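Local coordinates for uncharacterized protein (Staphylococcus aureus, PDB 4YBV), which probably hydrolyses thioesters as a hot-dog-fold enzyme of the thioesterase superfamily, at residues 11-16 against 46-51; 20-25 against 87-92; 55-60 against 98-103; 77-82 against 110-115. The protein carries 1 engineered substitution. One frame throughout, in Å; residues are numbered along the deposited sequence.

Contact 1 closes first, bringing the loop and edge strand at residues 11-16 back to the first half of the long helix 42-60. Contact 2 opens inside that span and ends beyond it, pairing strand 22-28 with strand 85-95, so the two cross. Contact 3 begins on the last turns of the same helix and lays them on strand 99-107; contact 4 ties the loop after strand 67-77 to the start of strand 113-124. Contacts 2, 3 and 4 cross one another, while contact 1 is complete before 3 and 4 begin; no pair nests. Contacts 1 and 3 seat the helix against the sheet, contact 2 joins two of its strands and contact 4 fastens a loop to it.

Contact 1: residues 11-16 against 46-51; sequences FEMSID and IALGET
M13 and F11, on the turn that leads from helix 7-10 into the edge strand 14-19, close over the central helix of the hot-dog fold at A47, L48 and T51. M13 does most of the work. With CG beside its own backbone N (chi1 -61°) and the chain extended from there on, its thioether stretches across the helix surface. SD passes L48 CD1 at 3.8 Å, the two side chains sliding by each other in opposite senses, and comes equally near T51 CG2. The terminal methyl goes further: M13 CE stands 3.5 Å from T51 OG1. That hydroxyl is held by its own helix, giving a 2.8 Å bond from T51 OG1 to A47 O, a carbonyl that also accepts T51 N from the opposite face of its plane. In this fold the helix is the sausage gripped by a curved sheet; here it meets the approach to the sheet's edge as well as a second subunit, whose H41 bonds T51 OG1 through NE2. E12, between the two contact residues, takes positive phi in a Schellman motif that ends the short helix 7-10 and turns the chain toward the sheet. F11, just before it, brings ring atom CE2 to 3.9 Å from A47 CB, while L7 of the second subunit and M27 of strand 22-28 also pack on the phenyl group.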
loop_
_atom_site.group_PDB
_atom_site.type_symbol
_atom_site.label_atom_id
_atom_site.label_comp_id
_atom_site.label_asym_id
_atom_site.label_seq_id
_atom_site.Cartn_x
_atom_site.Cartn_y
_atom_site.Cartn_z
ATOM N N PHE A 11 -2.112 -13.918 -20.987
ATOM C CA PHE A 11 -2.262 -14.669 -19.741
ATOM C C PHE A 11 -3.420 -15.662 -19.830
ATOM O O PHE A 11 -3.691 -16.355 -18.870
ATOM C CB PHE A 11 -2.500 -13.736 -18.534
ATOM C CG PHE A 11 -1.222 -13.094 -17.980
ATOM C CD1 PHE A 11 -0.002 -13.275 -18.629
ATOM C CD2 PHE A 11 -1.254 -12.321 -16.815
ATOM C CE1 PHE A 11 1.174 -12.688 -18.111
ATOM C CE2 PHE A 11 -0.084 -11.739 -16.305
ATOM C CZ PHE A 11 1.121 -11.929 -16.952
ATOM N N GLU A 12 -4.098 -15.706 -20.968
ATOM C CA GLU A 12 -5.254 -16.617 -21.151
ATOM C C GLU A 12 -6.320 -16.388 -20.083
ATOM O O GLU A 12 -6.804 -17.345 -19.451
ATOM C CB GLU A 12 -4.797 -18.078 -21.123
ATOM C CG GLU A 12 -3.737 -18.383 -22.155
ATOM C CD GLU A 12 -3.550 -19.867 -22.334
ATOM O OE1 GLU A 12 -4.567 -20.596 -22.366
ATOM O OE2 GLU A 12 -2.387 -20.297 -22.420
ATOM N N MET A 13 -6.635 -15.110 -19.856
ATOM C CA MET A 13 -7.648 -14.709 -18.876
ATOM C C MET A 13 -9.032 -15.029 -19.389
ATOM O O MET A 13 -9.315 -14.807 -20.569
ATOM C CB MET A 13 -7.570 -13.211 -18.579
ATOM C CG MET A 13 -6.215 -12.765 -17.970
ATOM S SD MET A 13 -6.385 -11.076 -17.405
ATOM C CE MET A 13 -4.675 -10.713 -17.047
ATOM N N SER A 14 -9.904 -15.517 -18.515
ATOM C CA SER A 14 -11.336 -15.615 -18.885
ATOM C C SER A 14 -12.243 -15.028 -17.822
ATOM O O SER A 14 -12.052 -15.245 -16.627
ATOM C CB SER A 14 -11.740 -17.068 -19.188
ATOM O OG SER A 14 -11.431 -17.911 -18.096
ATOM N N ILE A 15 -13.192 -14.229 -18.274
ATOM C CA ILE A 15 -14.195 -13.635 -17.407
ATOM C C ILE A 15 -15.219 -14.694 -17.057
ATOM O O ILE A 15 -15.997 -15.070 -17.913
ATOM C CB ILE A 15 -14.934 -12.472 -18.066
ATOM C CG1 ILE A 15 -13.984 -11.406 -18.557
ATOM C CG2 ILE A 15 -15.944 -11.859 -17.097
ATOM C CD1 ILE A 15 -13.160 -10.908 -17.480
ATOM N N ASP A 16 -15.214 -15.178 -15.815
ATOM C CA ASP A 16 -16.173 -16.194 -15.418
ATOM C C ASP A 16 -17.537 -15.606 -15.049
ATOM O O ASP A 16 -18.561 -16.278 -15.230
ATOM C CB ASP A 16 -15.606 -17.015 -14.274
ATOM C CG ASP A 16 -14.340 -17.729 -14.675
ATOM O OD1 ASP A 16 -14.245 -18.261 -15.818
ATOM O OD2 ASP A 16 -13.409 -17.698 -13.875
ATOM N N ILE A 46 -1.012 -10.069 -9.456
ATOM C CA ILE A 46 -1.374 -8.661 -9.350
ATOM C C ILE A 46 -1.958 -8.122 -10.662
ATOM O O ILE A 46 -2.966 -7.397 -10.639
ATOM C CB ILE A 46 -0.159 -7.762 -8.926
ATOM C CG1 ILE A 46 0.226 -8.032 -7.471
ATOM C CG2 ILE A 46 -0.493 -6.264 -9.100
ATOM C CD1 ILE A 46 1.594 -7.362 -7.039
ATOM N N ALA A 47 -1.379 -8.514 -11.801
ATOM C CA ALA A 47 -1.875 -8.046 -13.107
ATOM C C ALA A 47 -3.332 -8.537 -13.352
ATOM O O ALA A 47 -4.179 -7.788 -13.860
ATOM C CB ALA A 47 -0.983 -8.538 -14.221
ATOM N N LEU A 48 -3.587 -9.790 -12.989
ATOM C CA LEU A 48 -4.974 -10.314 -13.027
ATOM C C LEU A 48 -5.904 -9.436 -12.174
ATOM O O LEU A 48 -6.954 -8.995 -12.643
ATOM C CB LEU A 48 -4.994 -11.744 -12.538
ATOM C CG LEU A 48 -6.328 -12.522 -12.594
ATOM C CD1 LEU A 48 -6.743 -12.777 -14.032
ATOM C CD2 LEU A 48 -6.147 -13.829 -11.877
ATOM N N GLY A 49 -5.497 -9.143 -10.935
ATOM C CA GLY A 49 -6.271 -8.231 -10.081
ATOM C C GLY A 49 -6.568 -6.848 -10.663
ATOM O O GLY A 49 -7.729 -6.339 -10.633
ATOM N N GLU A 50 -5.528 -6.205 -11.202
ATOM C CA GLU A 50 -5.714 -4.885 -11.802
ATOM C C GLU A 50 -6.663 -4.966 -13.000
ATOM O O GLU A 50 -7.521 -4.077 -13.181
ATOM C CB GLU A 50 -4.384 -4.240 -12.230
ATOM C CG GLU A 50 -4.612 -2.842 -12.806
ATOM C CD GLU A 50 -3.411 -1.893 -12.679
ATOM O OE1 GLU A 50 -2.435 -2.205 -11.968
ATOM O OE2 GLU A 50 -3.442 -0.822 -13.315
ATOM N N THR A 51 -6.523 -6.035 -13.793
ATOM C CA THR A 51 -7.461 -6.275 -14.900
ATOM C C THR A 51 -8.905 -6.359 -14.366
ATOM O O THR A 51 -9.826 -5.761 -14.926
ATOM C CB THR A 51 -7.118 -7.561 -15.666
ATOM O OG1 THR A 51 -5.764 -7.464 -16.176
ATOM C CG2 THR A 51 -8.102 -7.770 -16.821
#

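Contact 2: residues 20-25 against 87-92; sequences DGLVVI and TATAEI
V23 and A90 form a hydrogen-bonded antiparallel pair, joined by V23 N to A90 O at 2.9 Å and by A90 N to V23 O at 2.8 Å, both donors lying in the plane of the carbonyl they reach. I25 and A88 form a second such pair, with I25 N in the plane of the A88 carbonyl and the return bond from A88 N to I25 O somewhat off the plane. At the other end the bond from I92 N to G21 O, 3.0 Å long, comes in 35° off the carbonyl plane, where G21 has not yet entered the strand. Between these pairs L22 opposes E91 and V24 opposes T89 without backbone bonds. Their side chains share one face: L22 CD1 touches T89 CG2 at 3.6 Å, and V24, with CG1 trans to its backbone N (chi1 -174°), sets that methyl 3.5 Å from T87 CG2. The other face carries V23, I25, A88 and A90; A88 meets L48 of the helix and A90 lies against W102. Positive phi at G21 turns the chain, and I92 CG2 packs 3.6 Å from G21 CA. Strand 22-28 is flanked on its far edge by strand 14-19 and strand 85-95 by strand 99-107; helix 42-60 covers the buried face, with A52 and L55 against I25.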
loop_
_atom_site.group_PDB
_atom_site.type_symbol
_atom_site.label_atom_id
_atom_site.label_comp_id
_atom_site.label_asym_id
_atom_site.label_seq_id
_atom_site.Cartn_x
_atom_site.Cartn_y
_atom_site.Cartn_z
ATOM N N ASP A 20 -22.787 -5.697 -11.757
ATOM C CA ASP A 20 -22.367 -4.400 -11.233
ATOM C C ASP A 20 -21.666 -4.565 -9.877
ATOM O O ASP A 20 -22.161 -5.282 -9.003
ATOM C CB ASP A 20 -23.571 -3.452 -11.139
ATOM C CG ASP A 20 -23.866 -2.765 -12.475
ATOM O OD1 ASP A 20 -23.410 -3.274 -13.529
ATOM O OD2 ASP A 20 -24.528 -1.703 -12.478
ATOM N N GLY A 21 -20.472 -3.968 -9.740
ATOM C CA GLY A 21 -19.686 -4.067 -8.517
ATOM C C GLY A 21 -18.987 -5.393 -8.297
ATOM O O GLY A 21 -18.446 -5.660 -7.207
ATOM N N LEU A 22 -18.963 -6.248 -9.316
ATOM C CA LEU A 22 -18.355 -7.553 -9.102
ATOM C C LEU A 22 -17.779 -8.107 -10.394
ATOM O O LEU A 22 -18.454 -8.134 -11.451
ATOM C CB LEU A 22 -19.377 -8.530 -8.515
ATOM C CG LEU A 22 -18.951 -9.971 -8.267
ATOM C CD1 LEU A 22 -17.878 -10.053 -7.165
ATOM C CD2 LEU A 22 -20.176 -10.830 -7.936
ATOM N N VAL A 23 -16.516 -8.522 -10.323
ATOM C CA VAL A 23 -15.881 -9.183 -11.461
ATOM C C VAL A 23 -15.115 -10.426 -11.019
ATOM O O VAL A 23 -14.336 -10.403 -10.078
ATOM C CB VAL A 23 -14.932 -8.228 -12.206
ATOM C CG1 VAL A 23 -14.259 -8.960 -13.367
ATOM C CG2 VAL A 23 -15.705 -7.046 -12.722
ATOM N N VAL A 24 -15.343 -11.527 -11.700
ATOM C CA VAL A 24 -14.619 -12.740 -11.402
ATOM C C VAL A 24 -13.877 -13.106 -12.685
ATOM O O VAL A 24 -14.514 -13.382 -13.712
ATOM C CB VAL A 24 -15.587 -13.886 -10.916
ATOM C CG1 VAL A 24 -14.812 -15.121 -10.459
ATOM C CG2 VAL A 24 -16.498 -13.365 -9.782
ATOM N N ILE A 25 -12.543 -13.067 -12.635
ATOM C CA ILE A 25 -11.682 -13.471 -13.775
ATOM C C ILE A 25 -10.668 -14.499 -13.372
ATOM O O ILE A 25 -10.067 -14.378 -12.321
ATOM C CB ILE A 25 -10.848 -12.305 -14.335
ATOM C CG1 ILE A 25 -11.605 -11.017 -14.303
ATOM C CG2 ILE A 25 -10.380 -12.589 -15.730
ATOM C CD1 ILE A 25 -10.792 -9.948 -14.948
ATOM N N THR A 87 -8.110 -17.622 -9.572
ATOM C CA THR A 87 -9.315 -16.851 -9.763
ATOM C C THR A 87 -9.310 -15.623 -8.902
ATOM O O THR A 87 -9.121 -15.669 -7.684
ATOM C CB THR A 87 -10.575 -17.696 -9.414
ATOM O OG1 THR A 87 -10.542 -18.885 -10.193
ATOM C CG2 THR A 87 -11.823 -16.893 -9.738
ATOM N N ALA A 88 -9.536 -14.505 -9.550
ATOM C CA ALA A 88 -9.596 -13.217 -8.895
ATOM C C ALA A 88 -11.050 -12.767 -8.790
ATOM O O ALA A 88 -11.722 -12.675 -9.810
ATOM C CB ALA A 88 -8.821 -12.222 -9.681
ATOM N N THR A 89 -11.487 -12.429 -7.576
ATOM C CA THR A 89 -12.795 -11.825 -7.333
ATOM C C THR A 89 -12.628 -10.396 -6.871
ATOM O O THR A 89 -12.073 -10.125 -5.792
ATOM C CB THR A 89 -13.634 -12.622 -6.275
ATOM O OG1 THR A 89 -13.725 -13.978 -6.681
ATOM C CG2 THR A 89 -15.042 -12.075 -6.152
ATOM N N ALA A 90 -13.051 -9.474 -7.724
ATOM C CA ALA A 90 -13.016 -8.068 -7.423
ATOM C C ALA A 90 -14.421 -7.625 -6.966
ATOM O O ALA A 90 -15.379 -7.789 -7.704
ATOM C CB ALA A 90 -12.573 -7.262 -8.632
ATOM N N GLU A 91 -14.524 -7.053 -5.770
ATOM C CA GLU A 91 -15.803 -6.491 -5.311
ATOM C C GLU A 91 -15.599 -5.026 -4.980
ATOM O O GLU A 91 -14.636 -4.680 -4.286
ATOM C CB GLU A 91 -16.337 -7.241 -4.084
ATOM C CG GLU A 91 -16.161 -8.759 -4.119
ATOM C CD GLU A 91 -16.493 -9.428 -2.777
ATOM O OE1 GLU A 91 -17.208 -8.800 -1.966
ATOM O OE2 GLU A 91 -16.033 -10.571 -2.536
ATOM N N ILE A 92 -16.473 -4.150 -5.472
ATOM C CA ILE A 92 -16.291 -2.730 -5.207
ATOM C C ILE A 92 -16.552 -2.392 -3.722
ATOM O O ILE A 92 -17.417 -2.980 -3.077
ATOM C CB ILE A 92 -17.177 -1.867 -6.119
ATOM C CG1 ILE A 92 -16.695 -0.431 -6.079
ATOM C CG2 ILE A 92 -18.715 -2.030 -5.730
ATOM C CD1 ILE A 92 -17.114 0.400 -7.220
#

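Contact 3: residues 55-60 against 98-103; sequences LGSANL and STHVWD
S57 OG, near the end of the central helix, is gripped by two aromatic nitrogens from one strand. W102 NE1 donates to it over 2.8 Å with an N-H...O angle of 159°, the hydroxyl lying close to the plane of the indole. H100 ND1 sits 2.9 Å from the same oxygen in a second hydrogen bond, whose direction remains open, and again the hydroxyl meets the edge of the ring. The serine holds OG beside its own backbone N (chi1 -76°), from where it can serve both rings at once; in return each bond restrains the turn of its ring. Thus the indole N-H, buried along with its partners, is satisfied by a side chain of the helix. Next to these bonds the indole's benzo part lies against bare backbone, W102 CZ2 coming 3.3 Å from G56 C and W102 CH2 3.5 Å from G56 CA, an approach that the absence of a side chain at G56 permits. L60 touches both rings, obliquely to each, its CD1 4.1 Å from W102 CZ2 and its CB at a similar distance from H100 CE1. The backbone N of L60 makes weak bonds to the carbonyls of G56 and S57, while L60 O receives a weak one from R95. V121 and P68 pack beside S57, A90 and I92 beside W102. With short-segment axes 9.9 Å apart and 135° between their directions, helix and strand show the helix-on-sheet packing that defines the hot-dog fold.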
loop_
_atom_site.group_PDB
_atom_site.type_symbol
_atom_site.label_atom_id
_atom_site.label_comp_id
_atom_site.label_asym_id
_atom_site.label_seq_id
_atom_site.Cartn_x
_atom_site.Cartn_y
_atom_site.Cartn_z
ATOM N N LEU A 55 -11.858 -3.751 -15.501
ATOM C CA LEU A 55 -13.103 -4.229 -16.103
ATOM C C LEU A 55 -14.330 -3.808 -15.275
ATOM O O LEU A 55 -15.326 -3.342 -15.830
ATOM C CB LEU A 55 -13.069 -5.741 -16.257
ATOM C CG LEU A 55 -12.054 -6.233 -17.282
ATOM C CD1 LEU A 55 -11.885 -7.725 -17.209
ATOM C CD2 LEU A 55 -12.418 -5.800 -18.698
ATOM N N GLY A 56 -14.251 -3.977 -13.957
ATOM C CA GLY A 56 -15.352 -3.576 -13.086
ATOM C C GLY A 56 -15.732 -2.110 -13.198
ATOM O O GLY A 56 -16.917 -1.756 -13.401
ATOM N N SER A 57 -14.730 -1.244 -13.076
ATOM C CA SER A 57 -15.005 0.170 -13.121
ATOM C C SER A 57 -15.522 0.561 -14.504
ATOM O O SER A 57 -16.420 1.415 -14.615
ATOM C CB SER A 57 -13.769 0.988 -12.744
ATOM O OG SER A 57 -13.565 0.940 -11.348
ATOM N N ALA A 58 -14.981 -0.070 -15.554
ATOM C CA ALA A 58 -15.465 0.167 -16.910
ATOM C C ALA A 58 -16.951 -0.221 -17.033
ATOM O O ALA A 58 -17.723 0.502 -17.653
ATOM C CB ALA A 58 -14.632 -0.603 -17.931
ATOM N N ASN A 59 -17.338 -1.343 -16.425
ATOM C CA ASN A 59 -18.739 -1.777 -16.410
ATOM C C ASN A 59 -19.659 -0.842 -15.620
ATOM O O ASN A 59 -20.860 -0.818 -15.872
ATOM C CB ASN A 59 -18.874 -3.195 -15.832
ATOM C CG ASN A 59 -18.369 -4.248 -16.775
ATOM O OD1 ASN A 59 -18.275 -3.995 -17.976
ATOM N ND2 ASN A 59 -18.035 -5.456 -16.249
ATOM N N LEU A 60 -19.108 -0.104 -14.652
ATOM C CA LEU A 60 -19.938 0.778 -13.825
ATOM C C LEU A 60 -20.108 2.209 -14.347
ATOM O O LEU A 60 -20.905 2.978 -13.813
ATOM C CB LEU A 60 -19.363 0.864 -12.410
ATOM C CG LEU A 60 -19.470 -0.348 -11.490
ATOM C CD1 LEU A 60 -18.800 -0.007 -10.195
ATOM C CD2 LEU A 60 -20.917 -0.783 -11.260
ATOM N N SER A 98 -15.429 10.390 -8.731
ATOM C CA SER A 98 -14.127 10.564 -9.369
ATOM C C SER A 98 -13.265 9.281 -9.260
ATOM O O SER A 98 -12.604 8.891 -10.233
ATOM C CB SER A 98 -13.394 11.792 -8.774
ATOM O OG SER A 98 -13.204 11.716 -7.359
ATOM N N THR A 99 -13.303 8.618 -8.103
ATOM C CA THR A 99 -12.537 7.393 -7.914
ATOM C C THR A 99 -13.393 6.194 -7.461
ATOM O O THR A 99 -14.382 6.347 -6.739
ATOM C CB THR A 99 -11.390 7.611 -6.892
ATOM O OG1 THR A 99 -11.948 7.984 -5.636
ATOM C CG2 THR A 99 -10.466 8.742 -7.338
ATOM N N HIS A 100 -13.012 4.994 -7.899
ATOM C CA HIS A 100 -13.546 3.749 -7.349
ATOM C C HIS A 100 -12.488 3.034 -6.543
ATOM O O HIS A 100 -11.310 2.978 -6.927
ATOM C CB HIS A 100 -14.033 2.803 -8.446
ATOM C CG HIS A 100 -15.137 3.365 -9.277
ATOM N ND1 HIS A 100 -15.603 2.735 -10.410
ATOM C CD2 HIS A 100 -15.863 4.505 -9.146
ATOM C CE1 HIS A 100 -16.562 3.467 -10.948
ATOM N NE2 HIS A 100 -16.739 4.541 -10.198
ATOM N N VAL A 101 -12.910 2.434 -5.449
ATOM C CA VAL A 101 -11.991 1.653 -4.655
ATOM C C VAL A 101 -12.485 0.234 -4.651
ATOM O O VAL A 101 -13.648 0.012 -4.323
ATOM C CB VAL A 101 -11.871 2.241 -3.230
ATOM C CG1 VAL A 101 -11.058 1.343 -2.338
ATOM C CG2 VAL A 101 -11.283 3.643 -3.321
ATOM N N TRP A 102 -11.628 -0.716 -5.052
ATOM C CA TRP A 102 -11.954 -2.150 -5.174
ATOM C C TRP A 102 -11.198 -3.046 -4.224
ATOM O O TRP A 102 -9.993 -2.846 -3.967
ATOM C CB TRP A 102 -11.646 -2.658 -6.599
ATOM C CG TRP A 102 -12.540 -2.138 -7.667
ATOM C CD1 TRP A 102 -12.434 -0.953 -8.329
ATOM C CD2 TRP A 102 -13.692 -2.798 -8.199
ATOM N NE1 TRP A 102 -13.466 -0.832 -9.245
ATOM C CE2 TRP A 102 -14.249 -1.952 -9.176
ATOM C CE3 TRP A 102 -14.306 -4.024 -7.944
ATOM C CZ2 TRP A 102 -15.404 -2.293 -9.901
ATOM C CZ3 TRP A 102 -15.454 -4.365 -8.671
ATOM C CH2 TRP A 102 -15.976 -3.494 -9.641
ATOM N N ASP A 103 -11.869 -4.101 -3.783
ATOM C CA ASP A 103 -11.237 -5.145 -2.994
ATOM C C ASP A 103 -11.055 -6.365 -3.891
ATOM O O ASP A 103 -11.982 -6.730 -4.558
ATOM C CB ASP A 103 -12.111 -5.492 -1.800
ATOM C CG ASP A 103 -11.341 -6.092 -0.685
ATOM O OD1 ASP A 103 -10.770 -5.296 0.094
ATOM O OD2 ASP A 103 -11.308 -7.337 -0.578
#

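Contact 4: residues 77-82 against 110-115; sequences HIHSAK and KEQLIT
I78 N donates to I114 O over 2.8 Å, nearly straight at 168° but well above the carbonyl plane. L113 O takes two donors from H79: the backbone N at 3.1 Å, in the carbonyl plane on a lone pair, and the ring ND1 at 3.2 Å, with the acceptor in the imidazole plane. The ND1 bond restrains the ring and the N bond its backbone. These bonds fasten the loop leaving strand 67-77 to the start of strand 113-124, where a classic beta bulge of the hot-dog sheet sets I114 and T115 together opposite I106. H77 and T115, an antiparallel non-hydrogen-bonded pair with side chains side by side, turn their polar ends to other partners: H77 NE2 to E50 of the second subunit, T115 OG1 to S45. Q112 NE2 lies over one face of the H79 ring, toward its rim and 3.4 Å from H79 CD2, with the amide plane tilted 31°; H94 of the third subunit meets that ring nearly perpendicularly. I114 has the largest share of the buried surface: with CG1 beside its backbone N (chi1 -60°), it curls toward S80 and A81, CD1 3.1 Å from S80 O and 4.2 Å from A81 CB.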
loop_
_atom_site.group_PDB
_atom_site.type_symbol
_atom_site.label_atom_id
_atom_site.label_comp_id
_atom_site.label_asym_id
_atom_site.label_seq_id
_atom_site.Cartn_x
_atom_site.Cartn_y
_atom_site.Cartn_z
ATOM N N HIS A 77 0.969 -10.978 -0.745
ATOM C CA HIS A 77 1.125 -12.325 -1.254
ATOM C C HIS A 77 1.015 -13.297 -0.069
ATOM O O HIS A 77 1.660 -13.073 0.962
ATOM C CB HIS A 77 2.482 -12.439 -2.003
ATOM C CG HIS A 77 2.572 -11.554 -3.226
ATOM N ND1 HIS A 77 1.677 -11.638 -4.275
ATOM C CD2 HIS A 77 3.453 -10.581 -3.564
ATOM C CE1 HIS A 77 2.016 -10.774 -5.210
ATOM N NE2 HIS A 77 3.086 -10.109 -4.800
ATOM N N ILE A 78 0.203 -14.350 -0.212
ATOM C CA ILE A 78 -0.140 -15.234 0.914
ATOM C C ILE A 78 0.361 -16.647 0.684
ATOM O O ILE A 78 1.443 -16.987 1.118
ATOM C CB ILE A 78 -1.671 -15.312 1.179
ATOM C CG1 ILE A 78 -2.296 -13.928 1.324
ATOM C CG2 ILE A 78 -1.980 -16.164 2.426
ATOM C CD1 ILE A 78 -1.788 -13.156 2.494
ATOM N N HIS A 79 -0.420 -17.472 -0.004
ATOM C CA HIS A 79 0.034 -18.797 -0.411
ATOM C C HIS A 79 0.509 -18.756 -1.844
ATOM O O HIS A 79 0.425 -17.735 -2.499
ATOM C CB HIS A 79 -1.076 -19.842 -0.284
ATOM C CG HIS A 79 -1.460 -20.153 1.131
ATOM N ND1 HIS A 79 -2.544 -19.567 1.756
ATOM C CD2 HIS A 79 -0.908 -20.993 2.041
ATOM C CE1 HIS A 79 -2.641 -20.035 2.990
ATOM N NE2 HIS A 79 -1.663 -20.903 3.185
ATOM N N SER A 80 1.002 -19.888 -2.324
ATOM C CA SER A 80 1.489 -19.985 -3.691
ATOM C C SER A 80 0.574 -20.870 -4.506
ATOM O O SER A 80 -0.291 -21.586 -3.957
ATOM C CB SER A 80 2.920 -20.525 -3.727
ATOM O OG SER A 80 2.958 -21.877 -3.283
ATOM N N ALA A 81 0.736 -20.792 -5.821
ATOM C CA ALA A 81 0.020 -21.668 -6.739
ATOM C C ALA A 81 1.044 -22.199 -7.703
ATOM O O ALA A 81 1.856 -21.408 -8.178
ATOM C CB ALA A 81 -1.068 -20.912 -7.483
ATOM N N LYS A 82 1.029 -23.501 -8.005
ATOM C CA LYS A 82 1.992 -24.036 -8.994
ATOM C C LYS A 82 1.303 -24.649 -10.197
ATOM O O LYS A 82 1.927 -24.900 -11.236
ATOM C CB LYS A 82 2.916 -25.064 -8.357
ATOM C CG LYS A 82 2.237 -25.957 -7.338
ATOM C CD LYS A 82 3.232 -26.882 -6.669
ATOM C CE LYS A 82 2.669 -27.395 -5.348
ATOM N NZ LYS A 82 3.718 -28.004 -4.471
ATOM N N LYS A 110 -7.321 -24.801 -4.494
ATOM C CA LYS A 110 -7.578 -25.329 -3.166
ATOM C C LYS A 110 -8.290 -24.274 -2.294
ATOM O O LYS A 110 -8.352 -24.392 -1.070
ATOM C CB LYS A 110 -6.254 -25.783 -2.543
ATOM C CG LYS A 110 -5.668 -27.017 -3.216
ATOM C CD LYS A 110 -4.175 -27.227 -2.893
ATOM C CE LYS A 110 -3.303 -26.255 -3.675
ATOM N NZ LYS A 110 -1.881 -26.698 -3.787
ATOM N N GLU A 111 -8.829 -23.242 -2.942
ATOM C CA GLU A 111 -9.521 -22.159 -2.270
ATOM C C GLU A 111 -8.627 -21.389 -1.308
ATOM O O GLU A 111 -9.115 -20.646 -0.451
ATOM C CB GLU A 111 -10.744 -22.692 -1.509
ATOM C CG GLU A 111 -11.729 -23.494 -2.342
ATOM C CD GLU A 111 -12.508 -22.660 -3.346
ATOM O OE1 GLU A 111 -12.764 -21.454 -3.083
ATOM O OE2 GLU A 111 -12.882 -23.222 -4.402
ATOM N N GLN A 112 -7.316 -21.566 -1.424
ATOM C CA GLN A 112 -6.372 -20.785 -0.606
ATOM C C GLN A 112 -6.200 -19.400 -1.187
ATOM O O GLN A 112 -6.129 -19.249 -2.415
ATOM C CB GLN A 112 -5.007 -21.475 -0.551
ATOM C CG GLN A 112 -5.000 -22.841 0.068
ATOM C CD GLN A 112 -3.617 -23.425 0.037
ATOM O OE1 GLN A 112 -3.099 -23.759 -1.028
ATOM N NE2 GLN A 112 -2.983 -23.492 1.199
ATOM N N LEU A 113 -6.136 -18.391 -0.323
ATOM C CA LEU A 113 -5.808 -17.067 -0.761
ATOM C C LEU A 113 -4.348 -17.075 -1.242
ATOM O O LEU A 113 -3.455 -17.500 -0.527
ATOM C CB LEU A 113 -5.988 -16.036 0.365
ATOM C CG LEU A 113 -7.321 -15.318 0.419
ATOM C CD1 LEU A 113 -7.334 -14.434 1.637
ATOM C CD2 LEU A 113 -7.532 -14.509 -0.848
ATOM N N ILE A 114 -4.138 -16.609 -2.466
ATOM C CA ILE A 114 -2.814 -16.467 -3.039
ATOM C C ILE A 114 -2.350 -15.009 -2.889
ATOM O O ILE A 114 -1.188 -14.743 -2.570
ATOM C CB ILE A 114 -2.823 -16.889 -4.526
ATOM C CG1 ILE A 114 -3.246 -18.341 -4.639
ATOM C CG2 ILE A 114 -1.462 -16.773 -5.130
ATOM C CD1 ILE A 114 -2.394 -19.269 -3.837
ATOM N N THR A 115 -3.284 -14.089 -3.130
ATOM C CA THR A 115 -3.007 -12.636 -3.103
ATOM C C THR A 115 -4.235 -11.899 -2.633
ATOM O O THR A 115 -5.331 -12.205 -3.087
ATOM C CB THR A 115 -2.645 -12.080 -4.502
ATOM O OG1 THR A 115 -1.543 -12.831 -5.034
ATOM C CG2 THR A 115 -2.218 -10.619 -4.436
#